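Local coordinates for protein type IV pilus biogenesis factor PilY1 (Pseudomonas aeruginosa, PDB 3HX6) that primes type IV pilus assembly and takes part in twitching motility and adhesion to host cells, with calcium binding and release appearing essential for motility and regulating pilus retraction, at residues P314-V319 / L387-L392; I328-S333 / I450-A455; S333-P338 / D484-G489; G370-Q375 / G427-S432. The protein carries 3 engineered substitutions. All blocks are in the same frame, centred on the assembly; numbering follows the deposited sequence.

Interaction 1: P314-V319 / L387-L392; sequences PLYSAV and LTRGNL
At a seam between two sheets of the beta-propeller, Tyr316, near the end of the outer strand 307-317 of one four-stranded blade, and Val319 just beyond it meet Leu387, Arg389 and Leu392 in the loop that leads to strand 392-405. The phenol ring is the centre of the contact. With CG anti to the backbone N (chi1 -169°), it swings over to the loop, where Leu387 CB lies in the ring plane at its edge, 3.9 Å from Tyr316 CE2. Leu392 points head-on at the tyrosine, its CD1 3.6 Å from Tyr316 OH. Beyond the ring, the extended chain of Arg389 brings NE to Val319 O at 3.1 Å (N-H...O 144°), with the carbonyl near the guanidinium edge though tilted 24° from its plane. The NH2 bond to the same oxygen is weak; that nitrogen has its stronger partner in Asp437, a salt bridge, and also bonds Tyr369 OH. No direct backbone bond joins the segments. Three waters do so instead: one donates to Leu315 O (2.8 Å) and accepts from Leu387 N, while two others each donate to Leu387 O, one accepting from Ser317 N and the other also donating to Ser317 O (2.7 Å). Leu315 and Tyr316 both face Leu277 in the neighbouring strand, and through ring, Arg389 and waters the loop docks beside this classic beta bulge in a propeller blade's edge strand.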
loop_
_atom_site.group_PDB
_atom_site.type_symbol
_atom_site.label_atom_id
_atom_site.label_comp_id
_atom_site.label_asym_id
_atom_site.label_seq_id
_atom_site.Cartn_x
_atom_site.Cartn_y
_atom_site.Cartn_z
ATOM N N PRO A 314 25.300 -30.952 4.260
ATOM C CA PRO A 314 24.568 -29.827 3.671
ATOM C C PRO A 314 23.280 -30.337 3.033
ATOM O O PRO A 314 23.192 -31.504 2.638
ATOM C CB PRO A 314 25.553 -29.279 2.641
ATOM C CG PRO A 314 26.265 -30.539 2.176
ATOM C CD PRO A 314 26.513 -31.268 3.482
ATOM N N LEU A 315 22.273 -29.476 2.949
ATOM C CA LEU A 315 21.010 -29.870 2.336
ATOM C C LEU A 315 21.275 -30.255 0.887
ATOM O O LEU A 315 20.630 -31.150 0.336
ATOM C CB LEU A 315 20.020 -28.702 2.354
ATOM C CG LEU A 315 18.650 -28.952 1.719
ATOM C CD1 LEU A 315 17.791 -29.807 2.666
ATOM C CD2 LEU A 315 17.963 -27.622 1.458
ATOM N N TYR A 316 22.240 -29.570 0.283
ATOM C CA TYR A 316 22.571 -29.776 -1.119
ATOM C C TYR A 316 23.951 -29.187 -1.437
ATOM O O TYR A 316 24.444 -28.313 -0.722
ATOM C CB TYR A 316 21.494 -29.078 -1.965
ATOM C CG TYR A 316 21.519 -29.389 -3.441
ATOM C CD1 TYR A 316 22.154 -28.540 -4.351
ATOM C CD2 TYR A 316 20.921 -30.552 -3.929
ATOM C CE1 TYR A 316 22.195 -28.848 -5.720
ATOM C CE2 TYR A 316 20.955 -30.868 -5.288
ATOM C CZ TYR A 316 21.589 -30.019 -6.175
ATOM O OH TYR A 316 21.611 -30.349 -7.512
ATOM N N SER A 317 24.580 -29.690 -2.496
ATOM C CA SER A 317 25.878 -29.182 -2.945
ATOM C C SER A 317 25.729 -28.917 -4.437
ATOM O O SER A 317 25.581 -29.847 -5.236
ATOM C CB SER A 317 26.984 -30.203 -2.696
ATOM O OG SER A 317 27.229 -30.353 -1.312
ATOM N N ALA A 318 25.761 -27.638 -4.798
ATOM C CA ALA A 318 25.588 -27.199 -6.175
ATOM C C ALA A 318 26.803 -27.334 -7.087
ATOM O O ALA A 318 27.876 -26.807 -6.798
ATOM C CB ALA A 318 25.102 -25.739 -6.186
ATOM N N VAL A 319 26.609 -28.041 -8.197
ATOM C CA VAL A 319 27.647 -28.228 -9.203
ATOM C C VAL A 319 26.991 -28.019 -10.562
ATOM O O VAL A 319 25.802 -28.312 -10.736
ATOM C CB VAL A 319 28.261 -29.653 -9.160
ATOM C CG1 VAL A 319 28.940 -29.884 -7.817
ATOM C CG2 VAL A 319 27.181 -30.703 -9.409
ATOM N N LEU A 387 21.249 -35.306 -2.730
ATOM C CA LEU A 387 20.686 -35.130 -4.057
ATOM C C LEU A 387 21.648 -34.585 -5.092
ATOM O O LEU A 387 22.666 -33.968 -4.775
ATOM C CB LEU A 387 19.464 -34.207 -4.001
ATOM C CG LEU A 387 18.274 -34.572 -3.112
ATOM C CD1 LEU A 387 17.731 -35.929 -3.510
ATOM C CD2 LEU A 387 18.696 -34.579 -1.667
ATOM N N THR A 388 21.272 -34.807 -6.342
ATOM C CA THR A 388 22.029 -34.377 -7.505
ATOM C C THR A 388 20.980 -33.856 -8.488
ATOM O O THR A 388 19.785 -34.030 -8.263
ATOM C CB THR A 388 22.800 -35.590 -8.114
ATOM O OG1 THR A 388 24.048 -35.765 -7.420
ATOM C CG2 THR A 388 23.060 -35.396 -9.583
ATOM N N ARG A 389 21.415 -33.206 -9.560
ATOM C CA ARG A 389 20.482 -32.704 -10.561
ATOM C C ARG A 389 19.565 -33.827 -11.044
ATOM O O ARG A 389 18.434 -33.577 -11.460
ATOM C CB ARG A 389 21.252 -32.137 -11.753
ATOM C CG ARG A 389 22.062 -30.904 -11.429
ATOM C CD ARG A 389 22.871 -30.456 -12.634
ATOM N NE ARG A 389 23.366 -29.103 -12.435
ATOM C CZ ARG A 389 23.217 -28.119 -13.311
ATOM N NH1 ARG A 389 22.592 -28.337 -14.461
ATOM N NH2 ARG A 389 23.668 -26.909 -13.019
ATOM N N GLY A 390 20.068 -35.060 -10.993
ATOM C CA GLY A 390 19.296 -36.214 -11.435
ATOM C C GLY A 390 18.016 -36.441 -10.651
ATOM O O GLY A 390 17.058 -37.026 -11.166
ATOM N N ASN A 391 17.991 -35.985 -9.402
ATOM C CA ASN A 391 16.807 -36.138 -8.560
ATOM C C ASN A 391 15.878 -34.941 -8.707
ATOM O O ASN A 391 14.849 -34.859 -8.034
ATOM C CB ASN A 391 17.212 -36.248 -7.096
ATOM C CG ASN A 391 18.290 -37.279 -6.872
ATOM O OD1 ASN A 391 19.430 -36.940 -6.564
ATOM N ND2 ASN A 391 17.938 -38.548 -7.038
ATOM N N LEU A 392 16.243 -34.016 -9.587
ATOM C CA LEU A 392 15.458 -32.802 -9.776
ATOM C C LEU A 392 14.884 -32.686 -11.179
ATOM O O LEU A 392 15.379 -33.307 -12.115
ATOM C CB LEU A 392 16.343 -31.579 -9.494
ATOM C CG LEU A 392 17.216 -31.628 -8.237
ATOM C CD1 LEU A 392 18.092 -30.384 -8.170
ATOM C CD2 LEU A 392 16.335 -31.740 -6.999
HETATM O O HOH W 1 21.830 -33.231 -1.052
HETATM O O HOH W 2 23.942 -32.521 -2.939
HETATM O O HOH W 3 24.432 -32.034 -6.295
#

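Interaction 2: I328-S333 / I450-A455; sequences ITAAPS and IEDMIA
One direct hydrogen bond crosses this buried contact: Ala331 N donates to Asp452 OD1 at 3.1 Å, nearly straight at 170°. The donor meets the oxygen from well above the carboxylate plane, and the Asp452 OD2 branch has a weak, long ion pair with Arg255. Water supplies the remaining polar links. One molecule donates to Ala331 O at 2.7 Å, accepts from Met453 N and bonds Ser333 OG; a second joins Ser333 OG, at 2.7 Å, to Ala455 N. Thus two waters grip the one hydroxyl and fill the gap between backbones that exchange no bonds of their own. Van der Waals contact is between methyls and oxygens. Ala330 CB presses on two successive carbonyls, 3.4 Å from Glu451 O and 3.6 Å from Ile450 O, while Ala331 CB lies 3.6 Å from Asp452 OD2. Met453, bent at its thioether (chi3 -92°), curls its CE to 4.0 Å from Ala331 O. The segments run in the same direction, 2° apart. Two pieces of chain passing side by side into strands 333-336 and 454-456, near the centre of the chain, are consistent with the inner strands of neighbouring propeller blades.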
loop_
_atom_site.group_PDB
_atom_site.type_symbol
_atom_site.label_atom_id
_atom_site.label_comp_id
_atom_site.label_asym_id
_atom_site.label_seq_id
_atom_site.Cartn_x
_atom_site.Cartn_y
_atom_site.Cartn_z
ATOM N N ILE A 328 27.667 -19.980 -4.035
ATOM C CA ILE A 328 26.368 -19.400 -3.721
ATOM C C ILE A 328 26.650 -18.140 -2.923
ATOM O O ILE A 328 27.317 -18.191 -1.883
ATOM C CB ILE A 328 25.506 -20.344 -2.874
ATOM C CG1 ILE A 328 25.189 -21.606 -3.680
ATOM C CG2 ILE A 328 24.223 -19.620 -2.433
ATOM C CD1 ILE A 328 24.642 -22.741 -2.855
ATOM N N THR A 329 26.145 -17.016 -3.425
ATOM C CA THR A 329 26.337 -15.717 -2.804
ATOM C C THR A 329 25.050 -15.204 -2.176
ATOM O O THR A 329 25.041 -14.753 -1.031
ATOM C CB THR A 329 26.782 -14.668 -3.849
ATOM O OG1 THR A 329 28.057 -15.025 -4.380
ATOM C CG2 THR A 329 26.865 -13.295 -3.218
ATOM N N ALA A 330 23.968 -15.271 -2.942
ATOM C CA ALA A 330 22.676 -14.787 -2.491
ATOM C C ALA A 330 22.027 -15.680 -1.453
ATOM O O ALA A 330 22.275 -16.887 -1.400
ATOM C CB ALA A 330 21.736 -14.628 -3.685
ATOM N N ALA A 331 21.181 -15.068 -0.632
ATOM C CA ALA A 331 20.458 -15.787 0.398
ATOM C C ALA A 331 19.403 -16.662 -0.254
ATOM O O ALA A 331 18.904 -16.346 -1.337
ATOM C CB ALA A 331 19.778 -14.805 1.343
ATOM N N PRO A 332 19.062 -17.787 0.390
ATOM C CA PRO A 332 18.045 -18.689 -0.141
ATOM C C PRO A 332 16.692 -18.049 0.167
ATOM O O PRO A 332 16.622 -17.072 0.921
ATOM C CB PRO A 332 18.234 -19.968 0.684
ATOM C CG PRO A 332 19.629 -19.858 1.223
ATOM C CD PRO A 332 19.750 -18.400 1.539
ATOM N N SER A 333 15.638 -18.589 -0.435
ATOM C CA SER A 333 14.269 -18.141 -0.199
ATOM C C SER A 333 13.528 -19.432 0.099
ATOM O O SER A 333 13.890 -20.480 -0.428
ATOM C CB SER A 333 13.666 -17.466 -1.437
ATOM O OG SER A 333 14.082 -16.120 -1.523
ATOM N N ILE A 450 23.362 -12.943 -7.591
ATOM C CA ILE A 450 24.116 -12.478 -6.433
ATOM C C ILE A 450 23.213 -11.707 -5.462
ATOM O O ILE A 450 23.558 -11.541 -4.299
ATOM C CB ILE A 450 25.363 -11.605 -6.806
ATOM C CG1 ILE A 450 24.950 -10.186 -7.179
ATOM C CG2 ILE A 450 26.160 -12.279 -7.923
ATOM C CD1 ILE A 450 24.330 -10.051 -8.524
ATOM N N GLU A 451 22.051 -11.266 -5.940
ATOM C CA GLU A 451 21.091 -10.514 -5.116
ATOM C C GLU A 451 20.023 -11.427 -4.519
ATOM O O GLU A 451 19.633 -12.423 -5.133
ATOM C CB GLU A 451 20.390 -9.441 -5.956
ATOM C CG GLU A 451 21.313 -8.368 -6.514
ATOM C CD GLU A 451 21.896 -7.493 -5.426
ATOM O OE1 GLU A 451 21.103 -6.893 -4.670
ATOM O OE2 GLU A 451 23.139 -7.404 -5.325
ATOM N N ASP A 452 19.542 -11.080 -3.327
ATOM C CA ASP A 452 18.512 -11.875 -2.675
ATOM C C ASP A 452 17.230 -11.889 -3.502
ATOM O O ASP A 452 16.974 -10.985 -4.300
ATOM C CB ASP A 452 18.222 -11.341 -1.274
ATOM C CG ASP A 452 19.371 -11.580 -0.313
ATOM O OD1 ASP A 452 20.428 -12.102 -0.746
ATOM O OD2 ASP A 452 19.216 -11.246 0.882
ATOM N N MET A 453 16.429 -12.926 -3.297
ATOM C CA MET A 453 15.191 -13.097 -4.028
ATOM C C MET A 453 13.983 -12.822 -3.150
ATOM O O MET A 453 14.103 -12.679 -1.933
ATOM C CB MET A 453 15.115 -14.520 -4.571
ATOM C CG MET A 453 16.371 -14.961 -5.304
ATOM S SD MET A 453 16.205 -16.652 -5.910
ATOM C CE MET A 453 16.910 -17.574 -4.549
ATOM N N ILE A 454 12.814 -12.766 -3.777
ATOM C CA ILE A 454 11.573 -12.502 -3.061
ATOM C C ILE A 454 10.518 -13.538 -3.407
ATOM O O ILE A 454 10.089 -13.641 -4.557
ATOM C CB ILE A 454 11.011 -11.110 -3.424
ATOM C CG1 ILE A 454 12.067 -10.039 -3.138
ATOM C CG2 ILE A 454 9.730 -10.839 -2.632
ATOM C CD1 ILE A 454 11.811 -8.716 -3.874
ATOM N N ALA A 455 10.104 -14.303 -2.408
ATOM C CA ALA A 455 9.085 -15.319 -2.603
ATOM C C ALA A 455 7.791 -14.781 -2.005
ATOM O O ALA A 455 7.743 -14.437 -0.826
ATOM C CB ALA A 455 9.494 -16.619 -1.910
HETATM O O HOH W 4 16.595 -14.875 -1.183
HETATM O O HOH W 5 12.280 -14.763 -0.121
#

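Interaction 3: S333-P338 / D484-G489; sequences SLVRHP and DPYTGG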
loop_
_atom_site.group_PDB
_atom_site.type_symbol
_atom_site.label_atom_id
_atom_site.label_comp_id
_atom_site.label_asym_id
_atom_site.label_seq_id
_atom_site.Cartn_x
_atom_site.Cartn_y
_atom_site.Cartn_z
ATOM N N SER A 333 15.638 -18.589 -0.435
ATOM C CA SER A 333 14.269 -18.141 -0.199
ATOM C C SER A 333 13.528 -19.432 0.099
ATOM O O SER A 333 13.890 -20.480 -0.428
ATOM C CB SER A 333 13.666 -17.466 -1.437
ATOM O OG SER A 333 14.082 -16.120 -1.523
ATOM N N LEU A 334 12.505 -19.366 0.939
ATOM C CA LEU A 334 11.762 -20.566 1.310
ATOM C C LEU A 334 10.288 -20.479 0.960
ATOM O O LEU A 334 9.651 -19.450 1.180
ATOM C CB LEU A 334 11.903 -20.814 2.816
ATOM C CG LEU A 334 13.333 -20.877 3.359
ATOM C CD1 LEU A 334 13.300 -20.916 4.878
ATOM C CD2 LEU A 334 14.045 -22.091 2.808
ATOM N N VAL A 335 9.751 -21.563 0.408
ATOM C CA VAL A 335 8.335 -21.614 0.056
ATOM C C VAL A 335 7.794 -22.942 0.577
ATOM O O VAL A 335 8.409 -23.987 0.365
ATOM C CB VAL A 335 8.118 -21.540 -1.482
ATOM C CG1 VAL A 335 6.637 -21.552 -1.798
ATOM C CG2 VAL A 335 8.754 -20.272 -2.048
ATOM N N ARG A 336 6.660 -22.907 1.272
ATOM C CA ARG A 336 6.078 -24.138 1.795
ATOM C C ARG A 336 5.788 -25.090 0.634
ATOM O O ARG A 336 5.236 -24.687 -0.388
ATOM C CB ARG A 336 4.774 -23.852 2.549
ATOM C CG ARG A 336 4.285 -25.048 3.365
ATOM C CD ARG A 336 2.875 -24.840 3.911
ATOM N NE ARG A 336 2.796 -23.802 4.934
ATOM C CZ ARG A 336 3.218 -23.942 6.188
ATOM N NH1 ARG A 336 3.758 -25.084 6.593
ATOM N NH2 ARG A 336 3.089 -22.937 7.043
ATOM N N HIS A 337 6.169 -26.350 0.789
ATOM C CA HIS A 337 5.922 -27.329 -0.260
ATOM C C HIS A 337 4.411 -27.465 -0.505
ATOM O O HIS A 337 3.609 -27.307 0.415
ATOM C CB HIS A 337 6.526 -28.668 0.147
ATOM C CG HIS A 337 6.563 -29.676 -0.955
ATOM N ND1 HIS A 337 5.470 -30.441 -1.303
ATOM C CD2 HIS A 337 7.558 -30.033 -1.800
ATOM C CE1 HIS A 337 5.792 -31.228 -2.312
ATOM N NE2 HIS A 337 7.054 -31.001 -2.634
ATOM N N PRO A 338 4.007 -27.734 -1.756
ATOM C CA PRO A 338 2.586 -27.885 -2.099
ATOM C C PRO A 338 1.822 -28.890 -1.237
ATOM O O PRO A 338 0.629 -28.723 -1.000
ATOM C CB PRO A 338 2.627 -28.310 -3.564
ATOM C CG PRO A 338 3.831 -27.592 -4.077
ATOM C CD PRO A 338 4.844 -27.790 -2.968
ATOM N N ASP A 484 7.645 -19.983 -10.987
ATOM C CA ASP A 484 6.809 -20.802 -10.123
ATOM C C ASP A 484 7.763 -21.463 -9.137
ATOM O O ASP A 484 8.609 -22.265 -9.526
ATOM C CB ASP A 484 6.073 -21.861 -10.948
ATOM C CG ASP A 484 5.353 -22.886 -10.092
ATOM O OD1 ASP A 484 5.136 -22.642 -8.883
ATOM O OD2 ASP A 484 4.992 -23.945 -10.644
ATOM N N PRO A 485 7.652 -21.120 -7.846
ATOM C CA PRO A 485 8.540 -21.712 -6.841
ATOM C C PRO A 485 8.418 -23.225 -6.707
ATOM O O PRO A 485 9.363 -23.887 -6.283
ATOM C CB PRO A 485 8.143 -20.987 -5.559
ATOM C CG PRO A 485 6.676 -20.714 -5.771
ATOM C CD PRO A 485 6.649 -20.244 -7.214
ATOM N N TYR A 486 7.256 -23.759 -7.072
ATOM C CA TYR A 486 6.988 -25.189 -6.974
ATOM C C TYR A 486 7.597 -26.011 -8.099
ATOM O O TYR A 486 7.654 -27.238 -8.008
ATOM C CB TYR A 486 5.477 -25.439 -6.969
ATOM C CG TYR A 486 4.711 -24.599 -5.973
ATOM C CD1 TYR A 486 3.542 -23.938 -6.348
ATOM C CD2 TYR A 486 5.143 -24.481 -4.653
ATOM C CE1 TYR A 486 2.819 -23.181 -5.429
ATOM C CE2 TYR A 486 4.430 -23.730 -3.727
ATOM C CZ TYR A 486 3.269 -23.084 -4.117
ATOM O OH TYR A 486 2.556 -22.355 -3.195
ATOM N N THR A 487 8.051 -25.350 -9.156
ATOM C CA THR A 487 8.605 -26.078 -10.282
ATOM C C THR A 487 9.851 -25.450 -10.901
ATOM O O THR A 487 10.576 -26.109 -11.647
ATOM C CB THR A 487 7.533 -26.221 -11.383
ATOM O OG1 THR A 487 7.956 -27.192 -12.343
ATOM C CG2 THR A 487 7.325 -24.898 -12.084
ATOM N N GLY A 488 10.096 -24.181 -10.592
ATOM C CA GLY A 488 11.239 -23.483 -11.160
ATOM C C GLY A 488 10.952 -23.030 -12.585
ATOM O O GLY A 488 11.792 -22.411 -13.235
ATOM N N GLY A 489 9.755 -23.334 -13.070
ATOM C CA GLY A 489 9.403 -22.959 -14.429
ATOM C C GLY A 489 8.400 -21.828 -14.542
ATOM O O GLY A 489 8.155 -21.084 -13.588
HETATM O O HOH W 6 3.182 -23.021 -0.731
#
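Val335, on the short strand 333-336 of the propeller sheet, pushes its two methyls into the corner made by Pro485 and Tyr486, which sit in an Asx turn after strand 477-483. The methyls divide the corner between them. CG1, anti to the backbone N (chi1 -178°), reaches Tyr486 CE2 at 3.7 Å, meeting the ring obliquely, and CG2 abuts the pyrrolidine at Pro485 CB, 3.6 Å away. The tyrosine ring is itself a plate held between two prolines. On one face lies Pro338, whose CG sits 3.4 Å from Tyr486 CD2, the two side chains sliding past each other in opposite directions. On the other face Pro485 CG stands 4.1 Å above the plane of the Tyr486 ring, over its centre. The ridge of the strand closes the edge: Arg336 O lies near the ring plane. A valine knob, two proline flanks and a carbonyl rim thus fix the position of the aromatic group. The turn presenting it is held from within, since Asp484 OD1 accepts from Tyr486 N at 3.0 Å, with the donor well above the carboxylate plane, and Asp484 O takes bonds from both Thr487 N and Gly488 N. Pro485 O also accepts a hydrogen bond from Trp434 NE1. On the strand, the Arg336 side chain leads away from the turn and lies about 11 Å from the bound calcium ion. At the hydroxyl end of the ring, one water bonds Tyr486 OH at 2.6 Å and donates to Arg336 O at 2.7 Å.

Interaction 4: G370-Q375 / G427-S432; sequences GIWDQQ and GSTKQS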
loop_
_atom_site.group_PDB
_atom_site.type_symbol
_atom_site.label_atom_id
_atom_site.label_comp_id
_atom_site.label_asym_id
_atom_site.label_seq_id
_atom_site.Cartn_x
_atom_site.Cartn_y
_atom_site.Cartn_z
ATOM N N GLY A 370 15.751 -25.444 -6.565
ATOM C CA GLY A 370 14.609 -25.527 -5.679
ATOM C C GLY A 370 14.739 -26.903 -5.044
ATOM O O GLY A 370 14.437 -27.908 -5.683
ATOM N N ILE A 371 15.197 -26.957 -3.794
ATOM C CA ILE A 371 15.391 -28.229 -3.101
ATOM C C ILE A 371 14.388 -28.473 -1.974
ATOM O O ILE A 371 14.162 -27.620 -1.125
ATOM C CB ILE A 371 16.810 -28.318 -2.497
ATOM C CG1 ILE A 371 17.859 -28.133 -3.592
ATOM C CG2 ILE A 371 16.991 -29.668 -1.797
ATOM C CD1 ILE A 371 17.806 -29.172 -4.692
ATOM N N TRP A 372 13.807 -29.663 -1.954
ATOM C CA TRP A 372 12.828 -29.993 -0.930
ATOM C C TRP A 372 13.458 -30.379 0.403
ATOM O O TRP A 372 14.174 -31.369 0.489
ATOM C CB TRP A 372 11.945 -31.140 -1.416
ATOM C CG TRP A 372 10.745 -31.418 -0.561
ATOM C CD1 TRP A 372 10.305 -30.691 0.511
ATOM C CD2 TRP A 372 9.787 -32.465 -0.754
ATOM N NE1 TRP A 372 9.134 -31.218 0.990
ATOM C CE2 TRP A 372 8.790 -32.306 0.232
ATOM C CE3 TRP A 372 9.673 -33.520 -1.671
ATOM C CZ2 TRP A 372 7.686 -33.167 0.330
ATOM C CZ3 TRP A 372 8.574 -34.380 -1.574
ATOM C CH2 TRP A 372 7.597 -34.194 -0.579
ATOM N N ASP A 373 13.210 -29.577 1.432
ATOM C CA ASP A 373 13.691 -29.893 2.774
ATOM C C ASP A 373 12.427 -30.467 3.417
ATOM O O ASP A 373 11.496 -29.727 3.706
ATOM C CB ASP A 373 14.119 -28.632 3.529
ATOM C CG ASP A 373 14.661 -28.942 4.913
ATOM O OD1 ASP A 373 14.516 -30.104 5.361
ATOM O OD2 ASP A 373 15.225 -28.029 5.557
ATOM N N GLN A 374 12.388 -31.781 3.627
ATOM C CA GLN A 374 11.201 -32.417 4.197
ATOM C C GLN A 374 11.193 -32.528 5.714
ATOM O O GLN A 374 10.242 -33.053 6.295
ATOM C CB GLN A 374 11.035 -33.821 3.621
ATOM C CG GLN A 374 11.227 -33.917 2.128
ATOM C CD GLN A 374 10.843 -35.285 1.606
ATOM O OE1 GLN A 374 11.383 -35.757 0.612
ATOM N NE2 GLN A 374 9.895 -35.924 2.275
ATOM N N GLN A 375 12.241 -32.030 6.356
ATOM C CA GLN A 375 12.357 -32.127 7.811
ATOM C C GLN A 375 12.383 -30.747 8.450
ATOM O O GLN A 375 13.368 -30.368 9.069
ATOM C CB GLN A 375 13.641 -32.877 8.161
ATOM C CG GLN A 375 13.759 -34.224 7.471
ATOM C CD GLN A 375 15.088 -34.899 7.752
ATOM O OE1 GLN A 375 16.120 -34.538 7.181
ATOM N NE2 GLN A 375 15.072 -35.871 8.649
ATOM N N GLY A 427 4.134 -43.245 -1.892
ATOM C CA GLY A 427 4.256 -42.152 -0.952
ATOM C C GLY A 427 5.722 -41.814 -0.768
ATOM O O GLY A 427 6.060 -40.881 -0.043
ATOM N N SER A 428 6.595 -42.576 -1.423
ATOM C CA SER A 428 8.030 -42.336 -1.331
ATOM C C SER A 428 8.409 -41.184 -2.260
ATOM O O SER A 428 7.770 -40.967 -3.289
ATOM C CB SER A 428 8.817 -43.591 -1.719
ATOM O OG SER A 428 8.705 -43.864 -3.105
ATOM N N THR A 429 9.456 -40.454 -1.891
ATOM C CA THR A 429 9.918 -39.309 -2.669
ATOM C C THR A 429 10.481 -39.670 -4.038
ATOM O O THR A 429 11.344 -40.538 -4.155
ATOM C CB THR A 429 11.013 -38.532 -1.906
ATOM O OG1 THR A 429 10.498 -38.104 -0.641
ATOM C CG2 THR A 429 11.468 -37.313 -2.708
ATOM N N LYS A 430 9.994 -38.994 -5.073
ATOM C CA LYS A 430 10.496 -39.229 -6.418
ATOM C C LYS A 430 11.470 -38.093 -6.735
ATOM O O LYS A 430 12.668 -38.223 -6.500
ATOM C CB LYS A 430 9.351 -39.258 -7.433
ATOM C CG LYS A 430 9.813 -39.661 -8.825
ATOM C CD LYS A 430 8.649 -39.869 -9.776
ATOM C CE LYS A 430 9.150 -40.185 -11.180
ATOM N NZ LYS A 430 10.010 -39.089 -11.725
ATOM N N GLN A 431 10.974 -36.979 -7.264
ATOM C CA GLN A 431 11.857 -35.849 -7.538
ATOM C C GLN A 431 11.897 -35.001 -6.273
ATOM O O GLN A 431 10.879 -34.814 -5.613
ATOM C CB GLN A 431 11.352 -35.030 -8.733
ATOM C CG GLN A 431 11.565 -35.730 -10.078
ATOM C CD GLN A 431 11.016 -34.947 -11.253
ATOM O OE1 GLN A 431 9.844 -34.579 -11.271
ATOM N NE2 GLN A 431 11.860 -34.696 -12.248
ATOM N N SER A 432 13.074 -34.504 -5.909
ATOM C CA SER A 432 13.176 -33.704 -4.698
ATOM C C SER A 432 13.282 -32.221 -4.976
ATOM O O SER A 432 13.561 -31.429 -4.076
ATOM C CB SER A 432 14.366 -34.158 -3.863
ATOM O OG SER A 432 14.115 -35.443 -3.324
HETATM O O HOH W 7 14.163 -35.179 -0.652
#
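Backbone pairing, a side-chain hydrogen bond and packing round an indole join Trp372, near the end of strand 367-373, and Gln374 just after it to Thr429 and Ser432 in the loop before strand 433-437. The backbone link is Trp372 N to Ser432 O at 2.8 Å, which carries the antiparallel pairing of the two strands into the loop; it also brings Trp372 CB within 3.1 Å of Ser432 O, a tight fit. Among the side chains, Thr429 OG1 donates to Gln374 OE1 at 2.8 Å, in the plane of the amide and on a lone pair, with a C=O...O angle of 123°. Water adds a second donor to Gln374 OE1, at 3.1 Å, and ties it to Ser432 OG. Packing centres on Trp372. With CG beside its backbone N (chi1 -45°), Gln374 lays CG 3.4 Å above the indole plane, over its centre, and then runs extended to Thr429; His337 stacks on the opposite face. At the indole rim Thr429 CG2 approaches CZ3 obliquely at 4.3 Å, and Gln431 O lies near the ring plane. Trp422 meets the indole edge-to-face, while Trp372 NE1 bonds Lys341 O. Two donors on Gln374 OE1, the threonine hydroxyl and the water, are consistent with the modelled orientation of the amide and would hold it in place, a polar clasp beside an indole covered on both faces.

The chain first supplies 314-319, 328-333, 333-338 and 370-375, then the partners 387-392, 427-432, 450-455 and 484-489; interaction 4 is nested inside the loops closed by interactions 2 and 3, while the other pairs cross. Interactions 2, 3 and 4 reach the same mixed sheet, and interaction 1 joins its loop to the preceding four-stranded sheet. Interactions 2 and 3 share Ser333, with centres about 14 Å apart. His337 against Trp372 connects interactions 3 and 4 (centres about 12 Å apart), and Asn391 O with Ser432 N, probably hydrogen-bonded, connects 4 and 1 (centres about 11 Å apart). The contacts touch in the order 2-3-4-1 and hold the mixed sheet together and against the preceding blade.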